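Local coordinates for protein serine protease inhibitor (Thermoanaerobacter tengcongensis, PDB 2PEF) that probably inhibits serine proteases as a member of the serpin family and is captured here in the latent state, its reactive-centre loop inserted into the central sheet, at residues E29-I33 with Y268-M274; S37-A41 with A327-V331; A43-N47 with I111-Y116; W136-N142 with I161-A165. All coordinates share one frame; numbering follows the deposited sequence.

Contact 1. Residues E29-I33 with Y268-M274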
# COMPACT_ATOMS: atom_id res chain seq x y z
N GLU A 29 -13.75 1.78 -10.92
CA GLU A 29 -12.85 0.65 -10.73
C GLU A 29 -12.59 0.41 -9.25
O GLU A 29 -12.54 1.35 -8.47
CB GLU A 29 -11.51 0.90 -11.44
CG GLU A 29 -11.61 1.16 -12.94
CD GLU A 29 -12.32 0.04 -13.70
OE1 GLU A 29 -12.05 -1.15 -13.41
OE2 GLU A 29 -13.15 0.36 -14.58
N ASN A 30 -12.42 -0.86 -8.88
CA ASN A 30 -11.96 -1.20 -7.53
C ASN A 30 -10.59 -0.59 -7.27
O ASN A 30 -9.69 -0.68 -8.11
CB ASN A 30 -11.85 -2.72 -7.36
CG ASN A 30 -13.17 -3.44 -7.51
OD1 ASN A 30 -14.23 -2.82 -7.70
ND2 ASN A 30 -13.12 -4.76 -7.42
N SER A 31 -10.44 0.02 -6.10
CA SER A 31 -9.18 0.61 -5.71
C SER A 31 -8.47 -0.26 -4.67
O SER A 31 -9.11 -1.00 -3.92
CB SER A 31 -9.40 2.01 -5.15
OG SER A 31 -10.09 2.81 -6.10
N LEU A 32 -7.14 -0.19 -4.66
CA LEU A 32 -6.34 -0.88 -3.65
C LEU A 32 -5.00 -0.20 -3.51
O LEU A 32 -4.27 -0.05 -4.50
CB LEU A 32 -6.12 -2.34 -4.02
CG LEU A 32 -5.25 -3.17 -3.07
CD1 LEU A 32 -5.94 -3.42 -1.72
CD2 LEU A 32 -4.88 -4.49 -3.71
N ILE A 33 -4.66 0.21 -2.30
CA ILE A 33 -3.34 0.75 -2.05
C ILE A 33 -2.71 0.10 -0.83
O ILE A 33 -3.42 -0.41 0.05
CB ILE A 33 -3.32 2.30 -1.91
CG1 ILE A 33 -4.03 2.76 -0.63
CG2 ILE A 33 -3.89 2.98 -3.17
CD1 ILE A 33 -3.53 4.11 -0.13
N TYR A 268 -8.39 -8.59 -8.12
CA TYR A 268 -8.17 -7.49 -9.04
C TYR A 268 -6.80 -6.84 -8.84
O TYR A 268 -6.10 -7.09 -7.84
CB TYR A 268 -9.28 -6.44 -8.95
CG TYR A 268 -9.35 -5.69 -7.63
CD1 TYR A 268 -8.62 -4.52 -7.43
CD2 TYR A 268 -10.14 -6.16 -6.58
CE1 TYR A 268 -8.67 -3.83 -6.22
CE2 TYR A 268 -10.22 -5.48 -5.38
CZ TYR A 268 -9.48 -4.32 -5.20
OH TYR A 268 -9.55 -3.66 -4.00
N GLU A 269 -6.44 -6.02 -9.82
CA GLU A 269 -5.21 -5.24 -9.82
C GLU A 269 -5.57 -3.76 -9.87
O GLU A 269 -6.66 -3.39 -10.31
CB GLU A 269 -4.35 -5.60 -11.03
CG GLU A 269 -3.95 -7.07 -11.10
CD GLU A 269 -3.29 -7.45 -12.42
OE1 GLU A 269 -3.66 -6.86 -13.47
OE2 GLU A 269 -2.41 -8.33 -12.41
N TYR A 270 -4.64 -2.91 -9.42
CA TYR A 270 -4.83 -1.46 -9.43
C TYR A 270 -3.51 -0.75 -9.64
O TYR A 270 -2.48 -1.13 -9.08
CB TYR A 270 -5.48 -1.00 -8.12
CG TYR A 270 -6.00 0.43 -8.10
CD1 TYR A 270 -7.01 0.84 -8.98
CD2 TYR A 270 -5.52 1.36 -7.18
CE1 TYR A 270 -7.51 2.13 -8.95
CE2 TYR A 270 -6.02 2.66 -7.14
CZ TYR A 270 -7.01 3.04 -8.03
OH TYR A 270 -7.50 4.33 -7.99
N THR A 271 -3.56 0.30 -10.46
CA THR A 271 -2.39 1.13 -10.72
C THR A 271 -2.77 2.60 -10.59
O THR A 271 -3.76 3.04 -11.17
CB THR A 271 -1.78 0.81 -12.10
OG1 THR A 271 -1.41 -0.58 -12.14
CG2 THR A 271 -0.54 1.65 -12.36
N ILE A 272 -1.99 3.35 -9.82
CA ILE A 272 -2.26 4.77 -9.62
C ILE A 272 -0.97 5.61 -9.56
O ILE A 272 0.02 5.19 -8.96
CB ILE A 272 -3.17 5.02 -8.38
CG1 ILE A 272 -3.67 6.47 -8.35
CG2 ILE A 272 -2.48 4.61 -7.06
CD1 ILE A 272 -4.97 6.65 -7.60
N LYS A 273 -1.02 6.77 -10.20
CA LYS A 273 0.04 7.77 -10.09
C LYS A 273 -0.26 8.64 -8.87
O LYS A 273 -1.35 9.19 -8.75
CB LYS A 273 0.10 8.60 -11.37
CG LYS A 273 1.24 9.62 -11.43
CD LYS A 273 1.28 10.28 -12.79
CE LYS A 273 2.07 11.57 -12.75
NZ LYS A 273 2.25 12.16 -14.11
N MET A 274 0.71 8.74 -7.97
CA MET A 274 0.49 9.39 -6.67
C MET A 274 0.94 10.85 -6.58
O MET A 274 0.81 11.47 -5.52
CB MET A 274 1.11 8.55 -5.55
CG MET A 274 0.24 7.38 -5.14
SD MET A 274 1.03 6.31 -3.92
CE MET A 274 -0.39 5.37 -3.39
O HOH W 1 -8.91 -1.88 -10.42
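Tyr268 lies against Asn30 and reaches past it to the backbone of Ser31, and its ring can be followed outward atom by atom. The first torsion sets CG between the backbone N and the carbonyl carbon (chi1 67°), swinging the ring to the Asn30 side, and chi2 of 89° turns one face to that residue. On the inner half, CG and CD2 meet the amide, with Asn30 ND2 3.4 Å from Tyr268 CD2. That amide stands nearly upright to the ring, their planes 79° apart. Above the centre sits the Asn30 methylene, a CH-pi contact with CB 3.5 Å from the centroid of the Tyr268 ring. At the tip, Tyr268 OH donates to Ser31 O over 2.7 Å, approaching from well above the carbonyl plane. Leu32 CB rests obliquely on Tyr268 CE1, 3.7 Å away.

Tyr270 repeats the theme two residues along the strand: Ser31 CA lies over the middle of its ring, 3.7 Å from the centroid, while Leu32 O approaches the edge at Tyr270 CD2. Its hydroxyl is bonded to Ser24 O. A water donates to both Asn30 O and Glu269 O, bridging the two backbones. Farther along, Ile33 CG2 touches Met274 CE at 4.2 Å.

Without the phenol, as with an alanine here, Ser31 O is likely to lose this donor and a gap to open beside the Asn30 methylene. Asn30 OD1 is taken by the backbone N of Leu370 and Ser371, so the amide is anchored from strand 362-372. The chemistry implies a buried junction between strand 255-273 and the segment leading into strand 32-33, fastened by tyrosines, with aromatic faces on aliphatic carbon and hydroxyls on backbone carbonyls.

Contact 2. Residues S37-A41 with A327-V331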
# COMPACT_ATOMS: atom_id res chain seq x y z
N SER A 37 3.77 0.28 1.72
CA SER A 37 4.65 0.30 0.55
C SER A 37 4.98 1.72 0.10
O SER A 37 6.14 2.03 -0.20
CB SER A 37 4.01 -0.49 -0.60
OG SER A 37 4.81 -0.41 -1.77
N ALA A 38 3.97 2.58 0.05
CA ALA A 38 4.15 3.97 -0.36
C ALA A 38 5.06 4.71 0.62
O ALA A 38 6.00 5.39 0.19
CB ALA A 38 2.81 4.67 -0.48
N MET A 39 4.77 4.56 1.91
CA MET A 39 5.58 5.14 2.98
C MET A 39 7.06 4.77 2.85
O MET A 39 7.94 5.62 2.95
CB MET A 39 5.05 4.66 4.34
CG MET A 39 5.92 5.04 5.54
SD MET A 39 5.99 6.82 5.83
CE MET A 39 4.37 7.11 6.54
N LEU A 40 7.32 3.49 2.62
CA LEU A 40 8.70 3.01 2.57
C LEU A 40 9.50 3.55 1.38
O LEU A 40 10.66 3.94 1.55
CB LEU A 40 8.75 1.48 2.63
CG LEU A 40 8.32 0.91 3.98
CD1 LEU A 40 8.08 -0.59 3.87
CD2 LEU A 40 9.32 1.22 5.08
N ALA A 41 8.88 3.58 0.20
CA ALA A 41 9.54 4.11 -0.99
C ALA A 41 9.83 5.60 -0.81
O ALA A 41 10.91 6.08 -1.15
CB ALA A 41 8.68 3.89 -2.21
N ALA A 327 2.07 -5.29 -3.43
CA ALA A 327 2.20 -3.88 -3.79
C ALA A 327 3.62 -3.55 -4.21
O ALA A 327 4.59 -4.12 -3.71
CB ALA A 327 1.78 -2.99 -2.64
N VAL A 328 3.72 -2.63 -5.16
CA VAL A 328 4.99 -2.03 -5.51
C VAL A 328 4.78 -0.53 -5.55
O VAL A 328 3.75 -0.04 -6.02
CB VAL A 328 5.50 -2.52 -6.90
CG1 VAL A 328 6.75 -1.75 -7.32
CG2 VAL A 328 5.78 -4.02 -6.87
N THR A 329 5.76 0.20 -5.01
CA THR A 329 5.82 1.64 -5.17
C THR A 329 7.17 2.00 -5.78
O THR A 329 8.22 1.61 -5.26
CB THR A 329 5.63 2.39 -3.83
OG1 THR A 329 4.50 1.86 -3.14
CG2 THR A 329 5.43 3.89 -4.08
N SER A 330 7.14 2.73 -6.89
CA SER A 330 8.37 3.16 -7.53
C SER A 330 8.47 4.69 -7.56
O SER A 330 7.46 5.40 -7.62
CB SER A 330 8.49 2.58 -8.95
OG SER A 330 7.40 2.99 -9.75
N VAL A 331 9.71 5.18 -7.49
CA VAL A 331 9.99 6.61 -7.57
C VAL A 331 10.92 6.85 -8.76
O VAL A 331 11.98 6.22 -8.87
CB VAL A 331 10.62 7.13 -6.26
CG1 VAL A 331 11.02 8.60 -6.38
CG2 VAL A 331 9.67 6.92 -5.08
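Ser37 and Thr329 form the tight part of this contact, where helix 35-46 lies alongside strand 322-331. Thr329 OG1 donates to Ser37 OG over 2.7 Å, in the one of two deposited Thr329 conformers described here. With OG anti to the backbone N (chi1 176°), the serine hydroxyl is carried down from the helix onto the strand. Ser37 OG is in turn bonded to Asn162 OD1 on the adjoining strand 158-169, so a short relay runs from threonine through serine to asparagine. The Ser37 methylene also packs on the methyl of Ala327, their CB atoms 3.9 Å apart. Thr329 OG1 comes near Ala38 N as well, but the angle is too poor for a bond. The other branch of Thr329 packs just as closely: its CG2 reaches Ala41 CB, 3.7 Å away, and comes close to Ala38 CA.

Val331 makes the looser end. Its CG2 touches this segment more lightly, 4.3 Å from Ala41 CB, and packs on Thr45 farther along the helix. This end is buried too, so the contrast is one of closeness and not of solvent.

The axes of the two segments approach to 7.6 Å and run 29° apart, nearly along each other, with small residues at the interface. Strand 322-331 is paired with strands 158-169 and 310-318, consistent with the reactive-centre loop having entered the sheet as an extra strand, as in other latent serpins. The chemistry implies that strand 322-331, probably the inserted loop, is held to the helix by methyl packing and, in this conformer, by a pair that gives the Thr329 hydroxyl a mate, a bond the second conformer may not keep.

Contact 3. Residues A43-N47 with I111-Y116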
# COMPACT_ATOMS: atom_id res chain seq x y z
N ALA A 43 9.94 7.31 2.11
CA ALA A 43 10.86 7.55 3.22
C ALA A 43 12.31 7.37 2.78
O ALA A 43 13.18 8.17 3.15
CB ALA A 43 10.52 6.66 4.40
N MET A 44 12.56 6.33 1.98
CA MET A 44 13.88 6.14 1.37
C MET A 44 14.27 7.37 0.56
O MET A 44 15.37 7.90 0.71
CB MET A 44 13.90 4.91 0.45
CG MET A 44 14.02 3.57 1.17
SD MET A 44 14.54 2.24 0.06
CE MET A 44 13.12 2.07 -1.02
N THR A 45 13.34 7.83 -0.27
CA THR A 45 13.56 8.97 -1.15
C THR A 45 13.87 10.24 -0.35
O THR A 45 14.73 11.02 -0.74
CB THR A 45 12.34 9.20 -2.08
OG1 THR A 45 12.02 7.99 -2.77
CG2 THR A 45 12.63 10.29 -3.10
N ALA A 46 13.18 10.41 0.78
CA ALA A 46 13.33 11.60 1.62
C ALA A 46 14.74 11.74 2.21
O ALA A 46 15.18 12.86 2.51
CB ALA A 46 12.28 11.62 2.73
N ASN A 47 15.43 10.62 2.36
CA ASN A 47 16.80 10.62 2.88
C ASN A 47 17.82 11.20 1.91
O ASN A 47 18.98 11.40 2.27
CB ASN A 47 17.21 9.21 3.31
CG ASN A 47 16.74 8.88 4.71
OD1 ASN A 47 17.35 9.30 5.70
ND2 ASN A 47 15.63 8.15 4.82
N ILE A 111 22.44 4.70 5.06
CA ILE A 111 21.12 4.82 5.69
C ILE A 111 20.13 3.84 5.08
O ILE A 111 19.42 3.12 5.79
CB ILE A 111 20.58 6.27 5.60
CG1 ILE A 111 21.46 7.22 6.42
CG2 ILE A 111 19.13 6.35 6.09
CD1 ILE A 111 21.34 8.68 6.03
N ILE A 112 20.12 3.79 3.75
CA ILE A 112 19.21 2.93 2.99
C ILE A 112 19.53 1.44 3.19
O ILE A 112 18.62 0.63 3.36
CB ILE A 112 19.17 3.38 1.50
CG1 ILE A 112 17.92 4.23 1.23
CG2 ILE A 112 19.22 2.22 0.54
CD1 ILE A 112 17.81 5.50 2.06
N ALA A 113 20.81 1.09 3.19
CA ALA A 113 21.23 -0.28 3.48
C ALA A 113 20.92 -0.68 4.92
O ALA A 113 20.47 -1.80 5.18
CB ALA A 113 22.71 -0.47 3.18
N ASP A 114 21.16 0.25 5.85
CA ASP A 114 21.02 -0.04 7.28
C ASP A 114 19.58 -0.09 7.78
O ASP A 114 19.19 -1.04 8.45
CB ASP A 114 21.83 0.95 8.12
CG ASP A 114 23.33 0.65 8.11
OD1 ASP A 114 23.72 -0.47 7.72
OD2 ASP A 114 24.11 1.54 8.51
N TYR A 115 18.81 0.95 7.47
CA TYR A 115 17.44 1.08 7.97
C TYR A 115 16.39 0.40 7.09
O TYR A 115 15.33 0.00 7.57
CB TYR A 115 17.07 2.55 8.15
CG TYR A 115 17.74 3.20 9.34
CD1 TYR A 115 19.00 3.80 9.22
CD2 TYR A 115 17.13 3.21 10.59
CE1 TYR A 115 19.62 4.39 10.32
CE2 TYR A 115 17.73 3.81 11.69
CZ TYR A 115 18.98 4.39 11.55
OH TYR A 115 19.58 4.98 12.63
N TYR A 116 16.69 0.28 5.79
CA TYR A 116 15.70 -0.22 4.83
C TYR A 116 16.12 -1.52 4.15
O TYR A 116 15.38 -2.05 3.32
CB TYR A 116 15.39 0.86 3.79
CG TYR A 116 14.73 2.07 4.40
CD1 TYR A 116 15.50 3.13 4.90
CD2 TYR A 116 13.34 2.15 4.53
CE1 TYR A 116 14.90 4.24 5.49
CE2 TYR A 116 12.73 3.26 5.12
CZ TYR A 116 13.52 4.30 5.60
OH TYR A 116 12.94 5.41 6.19
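The Tyr116 ring carries Met44 on one face: Met44 CG sits 3.6 Å above the ring plane, displaced toward the rim, and the two side chains slide past each other in opposite directions. Met44 SD lies obliquely, 5.0 Å from the centroid of the Tyr116 ring, a Met-aromatic contact. Two more groups approach the ring at a slant, Asn47 ND2 near CE1 and, at the outer end, Ala43 CB, 3.3 Å from Tyr116 OH.

Beside the methionine, Ile112 crosses it at about a right angle, its CG1 4.0 Å from Met44 CG. The Asn47 amide is steered by Ala43 O, which accepts from Asn47 ND2 at 3.0 Å, the donor standing above the carbonyl plane. Asn47 OD1 lies 3.5 Å from Ile111 CG2 and takes a hydrogen bond from Asn71 ND2. The same Asn71, on helix 67-80, bonds Tyr116 OH through its OD1.

A phenylalanine at Tyr116 could still lie beneath Met44, but Asn71 OD1 would probably lose its hydroxyl partner. The chemistry therefore implies that helices 35-46 and 106-116 meet by sulfur, aromatic and aliphatic packing with the Asn47 amide among it, while Asn71 of a third helix ties Asn47 and Tyr116 together.

Contact 4. Residues W136-N142 with I161-A165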
# COMPACT_ATOMS: atom_id res chain seq x y z
N TRP A 136 13.10 -8.51 -10.44
CA TRP A 136 13.18 -8.20 -9.02
C TRP A 136 11.78 -8.03 -8.44
O TRP A 136 11.46 -8.66 -7.45
CB TRP A 136 14.04 -6.94 -8.80
CG TRP A 136 14.31 -6.63 -7.36
CD1 TRP A 136 15.38 -7.07 -6.62
CD2 TRP A 136 13.53 -5.81 -6.49
NE1 TRP A 136 15.30 -6.57 -5.34
CE2 TRP A 136 14.18 -5.80 -5.23
CE3 TRP A 136 12.34 -5.08 -6.64
CZ2 TRP A 136 13.67 -5.09 -4.14
CZ3 TRP A 136 11.84 -4.38 -5.55
CH2 TRP A 136 12.51 -4.38 -4.32
N VAL A 137 10.95 -7.20 -9.07
CA VAL A 137 9.57 -7.00 -8.58
C VAL A 137 8.75 -8.30 -8.62
O VAL A 137 8.01 -8.60 -7.67
CB VAL A 137 8.82 -5.82 -9.28
CG1 VAL A 137 9.56 -4.50 -9.07
CG2 VAL A 137 8.61 -6.08 -10.76
N LYS A 138 8.92 -9.09 -9.68
CA LYS A 138 8.24 -10.38 -9.77
C LYS A 138 8.64 -11.30 -8.62
O LYS A 138 7.79 -11.97 -8.04
CB LYS A 138 8.52 -11.06 -11.12
CG LYS A 138 7.55 -12.18 -11.46
CD LYS A 138 7.89 -12.84 -12.79
CE LYS A 138 6.83 -13.86 -13.17
N SER A 139 9.93 -11.35 -8.30
CA SER A 139 10.43 -12.21 -7.22
C SER A 139 9.93 -11.76 -5.85
O SER A 139 9.47 -12.58 -5.04
CB SER A 139 11.96 -12.25 -7.22
OG SER A 139 12.44 -12.97 -6.09
N LYS A 140 10.02 -10.45 -5.60
CA LYS A 140 9.70 -9.90 -4.28
C LYS A 140 8.21 -9.84 -3.98
O LYS A 140 7.81 -9.67 -2.81
CB LYS A 140 10.36 -8.52 -4.10
CG LYS A 140 11.87 -8.49 -4.30
CD LYS A 140 12.60 -9.44 -3.35
CE LYS A 140 14.10 -9.29 -3.48
NZ LYS A 140 14.81 -10.40 -2.78
N THR A 141 7.38 -9.95 -5.02
CA THR A 141 5.93 -10.01 -4.85
C THR A 141 5.39 -11.42 -5.10
O THR A 141 4.19 -11.61 -5.29
CB THR A 141 5.18 -9.01 -5.78
OG1 THR A 141 5.36 -9.40 -7.15
CG2 THR A 141 5.67 -7.59 -5.57
N ASN A 142 6.29 -12.40 -5.10
CA ASN A 142 5.94 -13.79 -5.41
C ASN A 142 4.99 -13.90 -6.60
O ASN A 142 3.97 -14.60 -6.56
CB ASN A 142 5.39 -14.50 -4.16
CG ASN A 142 6.34 -14.41 -2.97
OD1 ASN A 142 7.53 -14.71 -3.09
ND2 ASN A 142 5.82 -14.00 -1.82
N ILE A 161 12.55 1.67 -5.32
CA ILE A 161 11.41 0.76 -5.42
C ILE A 161 11.20 0.02 -4.11
O ILE A 161 12.15 -0.50 -3.52
CB ILE A 161 11.59 -0.28 -6.57
CG1 ILE A 161 11.87 0.42 -7.91
CG2 ILE A 161 10.34 -1.17 -6.68
CD1 ILE A 161 12.33 -0.50 -9.02
N ASN A 162 9.95 -0.02 -3.66
CA ASN A 162 9.55 -0.91 -2.59
C ASN A 162 8.57 -1.97 -3.08
O ASN A 162 7.74 -1.69 -3.94
CB ASN A 162 8.92 -0.13 -1.44
CG ASN A 162 8.20 -1.02 -0.46
OD1 ASN A 162 7.03 -1.33 -0.64
ND2 ASN A 162 8.90 -1.46 0.58
N ALA A 163 8.66 -3.17 -2.51
CA ALA A 163 7.67 -4.22 -2.71
C ALA A 163 7.21 -4.81 -1.38
O ALA A 163 8.00 -4.99 -0.46
CB ALA A 163 8.21 -5.31 -3.62
N VAL A 164 5.90 -5.07 -1.29
CA VAL A 164 5.30 -5.73 -0.14
C VAL A 164 4.54 -6.95 -0.65
O VAL A 164 3.79 -6.86 -1.63
CB VAL A 164 4.34 -4.78 0.63
CG1 VAL A 164 3.54 -5.54 1.69
CG2 VAL A 164 5.11 -3.65 1.26
N ALA A 165 4.74 -8.11 0.00
CA ALA A 165 4.02 -9.33 -0.35
C ALA A 165 3.33 -9.92 0.87
O ALA A 165 3.99 -10.21 1.87
CB ALA A 165 4.97 -10.35 -0.98
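Helix 127-140, the helix F of serpins, lies over the face of the central sheet, and its C-terminal end and the residue after it rest here on strand 158-169 through Trp136, Lys140 and Thr141. The short axes run 26° apart, 8.6 Å at closest. Trp136 CG is anti to the backbone N (chi1 -173°), which lays the indole toward the strand; its CZ3 is 3.7 Å from Ile161 CG2. Lys140 CG covers the centre of one indole face, Val137 CG1 lies in plane at its edge, and NE1 is bonded to Asp119 OD2.

Next along the strand, Lys140 CB and Thr141 CG2 both come to 3.9 Å of Ala163 CB, with Trp136 CZ3 a little farther. The lysine chain bends at chi2, and its amino end leads away from the strand. Ala165 CB also touches Asn142 ND2.

The small Ala165 lets Lys140 O come within 3.4 Å of its CB, while Ala163 takes side-chain carbons. The helix ends in a Schellman motif: Asn142, at phi 43°, is its C-prime residue, with Asn142 N bonded to Ser139 O and Gly143 N to Lys138 O. Helix F packed on sheet A is characteristic of the serpin fold.

All four contacts are largely buried, but contact 4 is the one with a fully exposed touching residue, Asn142. Contacts 2 and 4 lie on opposite faces of the central sheet and use its neighbouring strands 322-331 and 158-169; contact 1 joins the same sheet farther along, and its Met274 SD packs on Ala38 CB of contact 2. Contacts 2 and 3 share helix 35-46, whose start meets the sheet and whose end meets helix 106-116. Chemistry follows place: a tyrosine hydroxyl bond and one bridging water in contact 1, a hydroxyl pair amid small residues at strand 322-331, sulfur and aromatic packing between helices in contact 3, and mostly nonpolar packing, without a hydrogen bond between the segments, in contact 4.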